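Local coordinates for histone-lysine N-methyltransferase, H3 lysine-9 specific SUVH4 (Arabidopsis thaliana, PDB 4QEO), which methylates histone H3, laying down a mark of transcriptional silencing, and binds methylated DNA, at residues P10-V14 against P61-H67; C17-F21 against A73-V78; L20-Y25 against G40-M44; R68-E74 against D490-P494. All coordinates share one frame; numbering follows the deposited sequence.

Contact 1: P10-V14 against P61-H67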
# COMPACT_ATOMS: atom_id res chain seq x y z
N PRO A 10 5.00 16.40 4.31
CA PRO A 10 4.94 15.93 2.92
C PRO A 10 4.73 14.43 2.71
O PRO A 10 3.98 14.06 1.80
CB PRO A 10 6.29 16.39 2.33
CG PRO A 10 6.61 17.62 3.10
CD PRO A 10 6.11 17.36 4.52
N HIS A 11 5.37 13.57 3.50
CA HIS A 11 5.15 12.14 3.36
C HIS A 11 3.68 11.78 3.60
O HIS A 11 3.10 10.94 2.90
CB HIS A 11 6.06 11.33 4.29
CG HIS A 11 7.51 11.47 3.96
ND1 HIS A 11 8.25 12.58 4.29
CD2 HIS A 11 8.35 10.64 3.29
CE1 HIS A 11 9.49 12.43 3.84
NE2 HIS A 11 9.57 11.26 3.23
N LEU A 12 3.06 12.42 4.58
CA LEU A 12 1.66 12.14 4.84
C LEU A 12 0.75 12.68 3.72
O LEU A 12 -0.27 12.07 3.38
CB LEU A 12 1.24 12.69 6.20
CG LEU A 12 1.36 11.69 7.37
CD1 LEU A 12 1.88 10.32 6.93
CD2 LEU A 12 2.21 12.27 8.50
N LYS A 13 1.12 13.82 3.15
CA LYS A 13 0.36 14.36 2.02
C LYS A 13 0.41 13.43 0.81
O LYS A 13 -0.61 13.24 0.11
CB LYS A 13 0.87 15.75 1.63
CG LYS A 13 0.59 16.80 2.69
CD LYS A 13 1.30 18.10 2.37
CE LYS A 13 0.79 18.72 1.09
NZ LYS A 13 1.52 19.97 0.75
N VAL A 14 1.59 12.86 0.56
CA VAL A 14 1.77 11.86 -0.49
C VAL A 14 0.89 10.65 -0.18
O VAL A 14 0.10 10.21 -1.03
CB VAL A 14 3.26 11.42 -0.65
CG1 VAL A 14 3.37 10.20 -1.57
CG2 VAL A 14 4.12 12.60 -1.21
N PRO A 61 8.94 16.76 -2.41
CA PRO A 61 8.82 16.53 -0.96
C PRO A 61 7.88 15.37 -0.70
O PRO A 61 6.78 15.29 -1.27
CB PRO A 61 8.24 17.85 -0.45
CG PRO A 61 8.75 18.88 -1.45
CD PRO A 61 8.69 18.16 -2.78
N GLY A 62 8.34 14.44 0.14
CA GLY A 62 7.51 13.31 0.54
C GLY A 62 7.67 12.12 -0.39
O GLY A 62 7.12 11.06 -0.12
N ILE A 63 8.42 12.28 -1.48
CA ILE A 63 8.74 11.14 -2.34
C ILE A 63 10.24 10.90 -2.28
O ILE A 63 11.03 11.58 -2.96
CB ILE A 63 8.29 11.36 -3.80
CG1 ILE A 63 6.77 11.59 -3.82
CG2 ILE A 63 8.68 10.16 -4.67
CD1 ILE A 63 6.19 11.86 -5.19
N ASP A 64 10.62 9.95 -1.44
CA ASP A 64 12.02 9.69 -1.16
C ASP A 64 12.58 8.81 -2.25
O ASP A 64 11.86 8.06 -2.91
CB ASP A 64 12.20 8.95 0.17
CG ASP A 64 11.66 9.73 1.37
OD1 ASP A 64 11.70 10.98 1.38
OD2 ASP A 64 11.21 9.05 2.31
N VAL A 65 13.89 8.91 -2.44
CA VAL A 65 14.58 7.96 -3.29
C VAL A 65 14.31 6.54 -2.80
O VAL A 65 14.41 6.25 -1.59
CB VAL A 65 16.10 8.25 -3.33
CG1 VAL A 65 16.83 7.21 -4.18
CG2 VAL A 65 16.34 9.65 -3.88
N GLY A 66 13.94 5.67 -3.72
CA GLY A 66 13.48 4.33 -3.39
C GLY A 66 11.97 4.17 -3.40
O GLY A 66 11.46 3.04 -3.31
N HIS A 67 11.24 5.27 -3.47
CA HIS A 67 9.78 5.17 -3.45
C HIS A 67 9.23 4.19 -4.49
O HIS A 67 9.59 4.27 -5.66
CB HIS A 67 9.15 6.54 -3.70
CG HIS A 67 7.68 6.56 -3.43
ND1 HIS A 67 7.16 6.92 -2.20
CD2 HIS A 67 6.62 6.21 -4.20
CE1 HIS A 67 5.84 6.80 -2.24
NE2 HIS A 67 5.49 6.37 -3.44
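Pro61 and Pro10 meet where the loop leading into the SRA (YDG) domain's strand 68-69 passes the N-terminal end of the long helix 10-30. The two proline rings touch through their CB atoms, 3.7 Å apart, and Pro10 CB also rests on the peptide between Pro61 and Gly62. The backbones come closest at Gly62, whose CA lies 3.9 Å from His11 CA. Gly62 CA sits 3.8 Å from the centroid of the His11 ring, almost on the ring normal, a CH-pi contact over one face. A CB on Gly62 would run into Pro10 O. Ile63 points away, yet its CG1 reaches Val14 CG2 at 3.9 Å. Asp64 closes on the edge of the imidazole: His11 NE2 gives weak hydrogen bonds to both carboxylate oxygens, 2.8 Å to Asp64 OD1 and 2.9 Å to Asp64 OD2, with ring and carboxylate planes 52° apart. The other ring nitrogen, ND1, is hydrogen-bonded to Glu9 OE2, so the histidine links two acids and would probably be drawn toward its charged form. Replacing the imidazole with the methyl of an alanine is likely to leave the Asp64 carboxylate without its NE2 donor and Gly62 CA without the ring face. Asp64 opens a type II turn that ends at His67, whose CE1 approaches Val14 CG1 at 4.3 Å.

Contact 2: C17-F21 against A73-V78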
# COMPACT_ATOMS: atom_id res chain seq x y z
N CYS A 17 -2.74 11.39 -0.81
CA CYS A 17 -3.04 11.50 -2.23
C CYS A 17 -3.15 10.13 -2.89
O CYS A 17 -4.08 9.87 -3.66
CB CYS A 17 -1.98 12.36 -2.95
SG CYS A 17 -2.13 12.42 -4.77
N LEU A 18 -2.21 9.25 -2.56
CA LEU A 18 -2.22 7.87 -3.03
C LEU A 18 -3.44 7.08 -2.53
O LEU A 18 -3.98 6.24 -3.25
CB LEU A 18 -0.93 7.16 -2.60
CG LEU A 18 0.34 7.72 -3.30
CD1 LEU A 18 1.59 7.05 -2.77
CD2 LEU A 18 0.23 7.52 -4.78
N ARG A 19 -3.88 7.34 -1.30
CA ARG A 19 -5.11 6.68 -0.80
C ARG A 19 -6.33 7.15 -1.58
O ARG A 19 -7.20 6.35 -1.95
CB ARG A 19 -5.32 6.88 0.71
CG ARG A 19 -4.24 6.26 1.57
CD ARG A 19 -4.42 6.57 3.05
NE ARG A 19 -3.45 5.84 3.86
CZ ARG A 19 -3.34 5.94 5.18
NH1 ARG A 19 -4.16 6.74 5.85
NH2 ARG A 19 -2.44 5.22 5.83
N LEU A 20 -6.39 8.45 -1.86
CA LEU A 20 -7.48 9.00 -2.65
C LEU A 20 -7.51 8.36 -4.05
O LEU A 20 -8.58 7.97 -4.56
CB LEU A 20 -7.34 10.52 -2.77
CG LEU A 20 -8.61 11.37 -2.78
CD1 LEU A 20 -8.28 12.78 -3.24
CD2 LEU A 20 -9.74 10.78 -3.63
N PHE A 21 -6.34 8.28 -4.69
CA PHE A 21 -6.27 7.62 -6.00
C PHE A 21 -6.71 6.15 -5.93
O PHE A 21 -7.42 5.68 -6.81
CB PHE A 21 -4.88 7.71 -6.62
CG PHE A 21 -4.72 6.83 -7.82
CD1 PHE A 21 -5.34 7.16 -9.02
CD2 PHE A 21 -3.98 5.65 -7.76
CE1 PHE A 21 -5.21 6.34 -10.14
CE2 PHE A 21 -3.86 4.82 -8.87
CZ PHE A 21 -4.47 5.17 -10.06
N ALA A 73 -0.06 5.17 -13.56
CA ALA A 73 -1.17 6.02 -13.13
C ALA A 73 -0.94 6.66 -11.76
O ALA A 73 -1.26 7.82 -11.58
CB ALA A 73 -2.50 5.23 -13.14
N GLU A 74 -0.40 5.91 -10.81
CA GLU A 74 -0.12 6.45 -9.47
C GLU A 74 0.81 7.66 -9.55
O GLU A 74 0.62 8.69 -8.86
CB GLU A 74 0.55 5.39 -8.59
CG GLU A 74 -0.35 4.62 -7.70
CD GLU A 74 0.39 4.02 -6.51
OE1 GLU A 74 -0.27 3.65 -5.52
OE2 GLU A 74 1.64 3.93 -6.57
N MET A 75 1.83 7.52 -10.40
CA MET A 75 2.78 8.61 -10.66
C MET A 75 2.07 9.83 -11.23
O MET A 75 2.38 10.97 -10.84
CB MET A 75 3.91 8.15 -11.60
CG MET A 75 4.78 7.10 -10.94
SD MET A 75 6.28 6.71 -11.86
CE MET A 75 5.64 5.44 -12.87
N CYS A 76 1.13 9.60 -12.14
CA CYS A 76 0.31 10.73 -12.59
C CYS A 76 -0.50 11.36 -11.44
O CYS A 76 -0.60 12.59 -11.34
CB CYS A 76 -0.67 10.31 -13.69
SG CYS A 76 0.13 9.64 -15.17
N ALA A 77 -1.08 10.51 -10.59
CA ALA A 77 -1.97 10.99 -9.53
C ALA A 77 -1.22 11.90 -8.55
O ALA A 77 -1.78 12.87 -8.07
CB ALA A 77 -2.65 9.82 -8.79
N VAL A 78 0.05 11.60 -8.27
CA VAL A 78 0.80 12.51 -7.40
C VAL A 78 1.42 13.72 -8.12
O VAL A 78 1.77 14.72 -7.49
CB VAL A 78 1.88 11.77 -6.59
CG1 VAL A 78 1.23 10.72 -5.71
CG2 VAL A 78 2.86 11.13 -7.48
O HOH W 1 -2.72 4.32 -4.82
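Phe21 and Leu18 of helix 10-30 pack against helix 72-78 of the SRA domain, the two local axes 9.5 Å apart at closest approach and inclined by 124°. The apolar side is dense. Leu18 CD2 presses on Val78 CG1 at 3.5 Å, tighter than usual van der Waals contact, and Cys17 SG lies 3.9 Å from the same methyl. With CG anti to the backbone N (chi1 169°), the Phe21 ring extends along the facing helix: its CB meets Ala77 CB at 3.8 Å, CE2 lies 3.7 Å from Glu74 CG, and CZ lies 3.7 Å from Ala73 CB. A serine in its place would probably open a gap between the helices beside Ala73 and Ala77. On the Glu74 side the fit is less close, and one water fills in: it donates to Leu18 O at 2.8 Å and to Glu74 OE1 at 2.6 Å, bridging the helices without direct polar contact. OE2 of Glu74 is engaged by the backbone of Phe70. Buried in the apolar part, Ala77 O has no hydrogen-bonding partner, though Cys17 SG lies close by. Cohesion between the helices therefore comes mainly from close-fitting apolar groups, with the water giving the carboxylate side its one polar link.

Contact 3: L20-Y25 against G40-M44. With nucleotides of chain C.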
# COMPACT_ATOMS: atom_id res chain seq x y z
N LEU A 20 -6.39 8.45 -1.86
CA LEU A 20 -7.48 9.00 -2.65
C LEU A 20 -7.51 8.36 -4.05
O LEU A 20 -8.58 7.97 -4.56
CB LEU A 20 -7.34 10.52 -2.77
CG LEU A 20 -8.61 11.37 -2.78
CD1 LEU A 20 -8.28 12.78 -3.24
CD2 LEU A 20 -9.74 10.78 -3.63
N PHE A 21 -6.34 8.28 -4.69
CA PHE A 21 -6.27 7.62 -6.00
C PHE A 21 -6.71 6.15 -5.93
O PHE A 21 -7.42 5.68 -6.81
CB PHE A 21 -4.88 7.71 -6.62
CG PHE A 21 -4.72 6.83 -7.82
CD1 PHE A 21 -5.34 7.16 -9.02
CD2 PHE A 21 -3.98 5.65 -7.76
CE1 PHE A 21 -5.21 6.34 -10.14
CE2 PHE A 21 -3.86 4.82 -8.87
CZ PHE A 21 -4.47 5.17 -10.06
N ASN A 22 -6.26 5.43 -4.91
CA ASN A 22 -6.69 4.03 -4.75
C ASN A 22 -8.21 3.93 -4.67
O ASN A 22 -8.82 3.01 -5.23
CB ASN A 22 -6.09 3.40 -3.50
CG ASN A 22 -6.52 1.95 -3.33
OD1 ASN A 22 -6.08 1.07 -4.08
ND2 ASN A 22 -7.40 1.69 -2.37
N LYS A 23 -8.81 4.86 -3.94
CA LYS A 23 -10.26 4.86 -3.80
C LYS A 23 -10.93 5.05 -5.15
O LYS A 23 -11.83 4.28 -5.53
CB LYS A 23 -10.70 5.92 -2.79
CG LYS A 23 -12.23 6.01 -2.58
CD LYS A 23 -12.53 7.19 -1.66
CE LYS A 23 -13.77 7.95 -2.08
NZ LYS A 23 -14.95 7.47 -1.33
N GLN A 24 -10.49 6.07 -5.89
CA GLN A 24 -11.07 6.30 -7.21
C GLN A 24 -10.88 5.12 -8.17
O GLN A 24 -11.79 4.72 -8.90
CB GLN A 24 -10.51 7.59 -7.83
CG GLN A 24 -10.85 8.83 -7.05
CD GLN A 24 -12.33 9.21 -7.17
OE1 GLN A 24 -13.09 8.57 -7.89
NE2 GLN A 24 -12.72 10.26 -6.46
N TYR A 25 -9.67 4.56 -8.16
CA TYR A 25 -9.36 3.39 -8.96
C TYR A 25 -10.31 2.24 -8.66
O TYR A 25 -10.88 1.66 -9.58
CB TYR A 25 -7.93 2.95 -8.67
CG TYR A 25 -7.54 1.59 -9.20
CD1 TYR A 25 -7.51 1.33 -10.55
CD2 TYR A 25 -7.13 0.59 -8.32
CE1 TYR A 25 -7.11 0.09 -11.04
CE2 TYR A 25 -6.72 -0.66 -8.79
CZ TYR A 25 -6.73 -0.90 -10.15
OH TYR A 25 -6.33 -2.14 -10.61
N GLY A 40 -9.19 6.61 -12.86
CA GLY A 40 -8.93 7.12 -11.53
C GLY A 40 -8.18 8.44 -11.56
O GLY A 40 -8.48 9.38 -10.80
N VAL A 41 -7.20 8.51 -12.46
CA VAL A 41 -6.41 9.72 -12.62
C VAL A 41 -7.31 10.84 -13.14
O VAL A 41 -7.27 11.95 -12.63
CB VAL A 41 -5.22 9.53 -13.61
CG1 VAL A 41 -4.53 10.87 -13.84
CG2 VAL A 41 -4.23 8.49 -13.09
N THR A 42 -8.11 10.52 -14.15
CA THR A 42 -9.08 11.49 -14.65
C THR A 42 -9.97 12.06 -13.53
O THR A 42 -10.18 13.28 -13.46
CB THR A 42 -9.95 10.88 -15.74
OG1 THR A 42 -9.10 10.31 -16.75
CG2 THR A 42 -10.85 11.96 -16.37
N GLU A 43 -10.45 11.19 -12.65
CA GLU A 43 -11.20 11.65 -11.47
C GLU A 43 -10.37 12.61 -10.61
O GLU A 43 -10.88 13.63 -10.14
CB GLU A 43 -11.69 10.48 -10.62
CG GLU A 43 -12.68 9.58 -11.29
CD GLU A 43 -13.93 10.31 -11.74
OE1 GLU A 43 -14.59 10.99 -10.91
OE2 GLU A 43 -14.23 10.22 -12.94
N MET A 44 -9.09 12.28 -10.42
CA MET A 44 -8.22 13.12 -9.59
C MET A 44 -8.03 14.50 -10.23
O MET A 44 -8.00 15.51 -9.54
CB MET A 44 -6.85 12.46 -9.40
CG MET A 44 -6.88 11.11 -8.66
SD MET A 44 -7.07 11.28 -6.88
CE MET A 44 -5.44 11.91 -6.45
P DG C 9 -7.21 12.74 -19.15
OP1 DG C 9 -7.26 11.84 -18.03
OP2 DG C 9 -8.36 13.54 -19.45
O5' DG C 9 -6.01 13.76 -18.92
C5' DG C 9 -4.66 13.29 -18.79
C4' DG C 9 -3.73 14.05 -19.71
O4' DG C 9 -3.74 13.47 -21.03
C3' DG C 9 -4.10 15.52 -19.90
O3' DG C 9 -2.95 16.33 -19.69
C2' DG C 9 -4.66 15.57 -21.31
C1' DG C 9 -3.84 14.51 -21.98
N9 DG C 9 -4.33 13.93 -23.23
C8 DG C 9 -5.63 13.74 -23.62
N7 DG C 9 -5.74 13.16 -24.78
C5 DG C 9 -4.43 12.97 -25.19
C6 DG C 9 -3.91 12.41 -26.38
O6 DG C 9 -4.52 11.92 -27.33
N1 DG C 9 -2.52 12.43 -26.39
C2 DG C 9 -1.73 12.92 -25.38
N2 DG C 9 -0.42 12.83 -25.57
N3 DG C 9 -2.20 13.45 -24.27
C4 DG C 9 -3.55 13.45 -24.24
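Helices 10-30 and 36-46 pass with their local axes 8.5 Å apart at closest approach and an angle of 124° between their directions, the backbones drawing nearest where Tyr25 CA faces Gly40 CA at 4.6 Å. Gly40 permits this approach, because a CB there would collide with Phe21 CE1. The Phe21 ring turns its edge to this helix: Val41 N lies in the ring plane 3.7 Å from Phe21 CE1, and Val41 CG2 is 3.8 Å from the same carbon. Met44, its chain bent at chi2 (-78°) and again at chi3 (-72°), folds its sulfur back over the backbone of helix 10-30, so that Met44 SD stands 3.8 Å from Phe21 N and 4.1 Å from Leu20 CD1. Toward the outer side, Gln24 curls at chi2, and its side chain crosses that of Glu43 at about a right angle; Gln24 OE1 touches Glu43 CG at 3.6 Å, a packing contact of the aliphatic part, while the carboxylate forms a salt bridge with Lys46. Beyond the interface, Thr42 OG1 lies 2.7 Å from OP1 of DG9 of chain C, with Leu38 O as a competing acceptor. Phe21 thus fills the space where helix 10-30 meets helices 36-46 and 72-78. The motif is two consecutive helices crossing obliquely, with a glycine at the close approach, packed on helix 72-78 and bordering the DNA backbone.

Contact 4: R68-E74 against D490-P494. With nucleotides of chain B.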
# COMPACT_ATOMS: atom_id res chain seq x y z
N ARG A 68 8.37 3.27 -4.07
CA ARG A 68 7.77 2.32 -4.99
C ARG A 68 6.37 2.75 -5.44
O ARG A 68 5.48 2.94 -4.62
CB ARG A 68 7.67 0.94 -4.36
CG ARG A 68 8.99 0.24 -4.18
CD ARG A 68 8.76 -1.25 -4.18
NE ARG A 68 10.00 -2.02 -4.28
CZ ARG A 68 10.62 -2.57 -3.25
NH1 ARG A 68 10.13 -2.43 -2.03
NH2 ARG A 68 11.74 -3.26 -3.44
N PHE A 69 6.19 2.88 -6.75
CA PHE A 69 4.89 3.17 -7.33
C PHE A 69 4.35 1.87 -7.89
O PHE A 69 5.11 1.05 -8.40
CB PHE A 69 5.01 4.21 -8.45
CG PHE A 69 5.37 5.59 -7.97
CD1 PHE A 69 4.42 6.41 -7.36
CD2 PHE A 69 6.64 6.09 -8.16
CE1 PHE A 69 4.76 7.69 -6.94
CE2 PHE A 69 7.00 7.37 -7.76
CZ PHE A 69 6.06 8.18 -7.14
N PHE A 70 3.03 1.67 -7.81
CA PHE A 70 2.44 0.39 -8.23
C PHE A 70 1.81 0.45 -9.62
O PHE A 70 1.31 -0.55 -10.13
CB PHE A 70 1.47 -0.13 -7.14
CG PHE A 70 2.17 -0.52 -5.87
CD1 PHE A 70 2.65 0.45 -5.00
CD2 PHE A 70 2.42 -1.84 -5.57
CE1 PHE A 70 3.32 0.11 -3.85
CE2 PHE A 70 3.09 -2.18 -4.42
CZ PHE A 70 3.54 -1.21 -3.56
N SER A 71 1.90 1.63 -10.25
CA SER A 71 1.38 1.82 -11.60
C SER A 71 1.90 3.15 -12.18
O SER A 71 2.32 4.02 -11.42
CB SER A 71 -0.15 1.83 -11.59
OG SER A 71 -0.64 3.02 -11.00
N ARG A 72 1.89 3.30 -13.51
CA ARG A 72 2.22 4.59 -14.13
C ARG A 72 1.19 5.63 -13.67
O ARG A 72 1.51 6.80 -13.36
CB ARG A 72 2.25 4.48 -15.68
CG ARG A 72 3.46 3.70 -16.27
CD ARG A 72 4.81 4.50 -16.10
NE ARG A 72 4.63 5.83 -16.66
CZ ARG A 72 5.04 6.21 -17.86
NH1 ARG A 72 5.75 5.38 -18.63
NH2 ARG A 72 4.76 7.43 -18.30
N ALA A 73 -0.06 5.17 -13.56
CA ALA A 73 -1.17 6.02 -13.13
C ALA A 73 -0.94 6.66 -11.76
O ALA A 73 -1.26 7.82 -11.58
CB ALA A 73 -2.50 5.23 -13.14
N GLU A 74 -0.40 5.91 -10.81
CA GLU A 74 -0.12 6.45 -9.47
C GLU A 74 0.81 7.66 -9.55
O GLU A 74 0.62 8.69 -8.86
CB GLU A 74 0.55 5.39 -8.59
CG GLU A 74 -0.35 4.62 -7.70
CD GLU A 74 0.39 4.02 -6.51
OE1 GLU A 74 -0.27 3.65 -5.52
OE2 GLU A 74 1.64 3.93 -6.57
N ASP A 490 -2.70 1.08 2.55
CA ASP A 490 -1.82 1.51 1.48
C ASP A 490 -1.35 0.29 0.74
O ASP A 490 -1.47 -0.84 1.23
CB ASP A 490 -0.60 2.22 2.08
CG ASP A 490 -0.98 3.37 2.97
OD1 ASP A 490 -1.61 4.33 2.47
OD2 ASP A 490 -0.65 3.32 4.17
N ASN A 491 -0.79 0.50 -0.45
CA ASN A 491 -0.02 -0.55 -1.09
C ASN A 491 1.27 -0.77 -0.29
O ASN A 491 2.05 0.16 -0.05
CB ASN A 491 0.29 -0.16 -2.54
CG ASN A 491 -0.96 -0.08 -3.40
OD1 ASN A 491 -1.80 -0.97 -3.35
ND2 ASN A 491 -1.11 1.00 -4.16
N ILE A 492 1.49 -2.01 0.14
CA ILE A 492 2.60 -2.33 1.03
C ILE A 492 3.63 -3.17 0.28
O ILE A 492 3.28 -4.12 -0.43
CB ILE A 492 2.08 -3.07 2.30
CG1 ILE A 492 1.06 -2.17 3.01
CG2 ILE A 492 3.22 -3.45 3.22
CD1 ILE A 492 0.26 -2.84 4.12
N SER A 493 4.91 -2.81 0.41
CA SER A 493 5.99 -3.55 -0.24
C SER A 493 6.52 -4.64 0.68
O SER A 493 6.35 -4.56 1.90
CB SER A 493 7.14 -2.60 -0.62
OG SER A 493 6.76 -1.67 -1.62
N PRO A 494 7.18 -5.66 0.11
CA PRO A 494 7.80 -6.72 0.91
C PRO A 494 8.76 -6.18 1.98
O PRO A 494 9.46 -5.20 1.73
CB PRO A 494 8.57 -7.53 -0.13
CG PRO A 494 7.77 -7.35 -1.38
CD PRO A 494 7.27 -5.94 -1.33
P DA B 8 6.08 1.86 -19.91
OP1 DA B 8 6.82 2.55 -18.89
OP2 DA B 8 5.86 0.47 -19.79
O5' DA B 8 4.69 2.61 -19.86
C5' DA B 8 3.56 2.05 -20.51
C4' DA B 8 2.38 2.06 -19.58
O4' DA B 8 1.18 2.04 -20.36
C3' DA B 8 2.28 0.83 -18.70
O3' DA B 8 1.56 1.14 -17.51
C2' DA B 8 1.61 -0.17 -19.62
C1' DA B 8 0.77 0.70 -20.55
N9 DA B 8 0.86 0.41 -21.98
C8 DA B 8 1.94 -0.03 -22.70
N7 DA B 8 1.70 -0.14 -23.98
C5 DA B 8 0.39 0.27 -24.11
C6 DA B 8 -0.46 0.38 -25.23
N6 DA B 8 -0.09 0.09 -26.47
N1 DA B 8 -1.72 0.82 -25.01
C2 DA B 8 -2.09 1.11 -23.77
N3 DA B 8 -1.39 1.05 -22.64
C4 DA B 8 -0.14 0.61 -22.89
P DT B 9 1.40 0.22 -16.28
OP1 DT B 9 1.01 1.01 -15.17
OP2 DT B 9 2.55 -0.62 -16.19
O5' DT B 9 0.17 -0.67 -16.71
C5' DT B 9 -1.15 -0.13 -16.74
C4' DT B 9 -2.11 -1.06 -17.45
O4' DT B 9 -1.86 -1.06 -18.85
C3' DT B 9 -2.06 -2.53 -17.04
O3' DT B 9 -3.08 -2.79 -16.10
C2' DT B 9 -2.31 -3.29 -18.33
C1' DT B 9 -2.45 -2.21 -19.39
N1 DT B 9 -1.78 -2.49 -20.65
C2 DT B 9 -2.49 -2.37 -21.82
O2 DT B 9 -3.68 -2.11 -21.85
N3 DT B 9 -1.77 -2.60 -22.96
C4 DT B 9 -0.43 -2.89 -23.04
O4 DT B 9 0.09 -3.05 -24.13
C5 DT B 9 0.27 -2.98 -21.78
C7 DT B 9 1.72 -3.32 -21.78
C6 DT B 9 -0.43 -2.76 -20.67
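Phe70 and Asn491 bring the SRA domain up against the SET domain, the first just ahead of helix 72-78 and the second in the loop after strand 483-488. Followed outward from its backbone, Asn491 begins with CB, which lies over one face of the Phe70 ring, offset toward the rim: CB is 3.4 Å from the ring centroid, 17° off the normal, a CH-pi contact with Phe70 CE1 nearest. Its CG, anti to the carbonyl carbon (chi1 -66°), carries the amide back along the ring, with amide and ring planes 40° apart and CG 4.0 Å from Phe70 CD1. At the tip the two atoms diverge. ND2 gives a weak hydrogen bond of 3.1 Å to Glu74 OE1, whereas OD1 accepts from Ala377 N, so the amide is held at both ends. The other carboxylate oxygen, Glu74 OE2, takes a straighter bond from Phe70 N at 2.9 Å, met from above the carboxylate plane. Farther along, Ser493 OG packs 3.3 Å from Arg68 CD. Facing the DNA, Arg72 N donates to OP1 of DT9 of chain B at 3.0 Å, and Arg72 NH1 to OP1 of DA8 of chain B at 3.0 Å. Between these two segments, cohesion thus comes mostly from packing, with one weak amide-carboxylate bond, while the DNA phosphates are met by a backbone N-H and a guanidinium N-H of Arg72.

Three of the four contacts line up along helix 10-30, meeting it in the order contact 1, contact 2, contact 3 from its N-terminal end. Contacts 2 and 3 are closest, with centres 7 Å apart and Leu20 and Phe21 in common; contacts 1 and 3 lie 18 Å apart. Along the chain, contact 3 is nested inside the loop closed by contact 1, whose segments alternate with those of contact 2. Contact 4 shares Ala73 and Glu74 with contact 2 and spans 416 residues to the SET domain; Arg19 adds a salt bridge to Asp490. Helix 10-30 thus lies between the DNA-binding SRA domain and the catalytic SET domain, joining both.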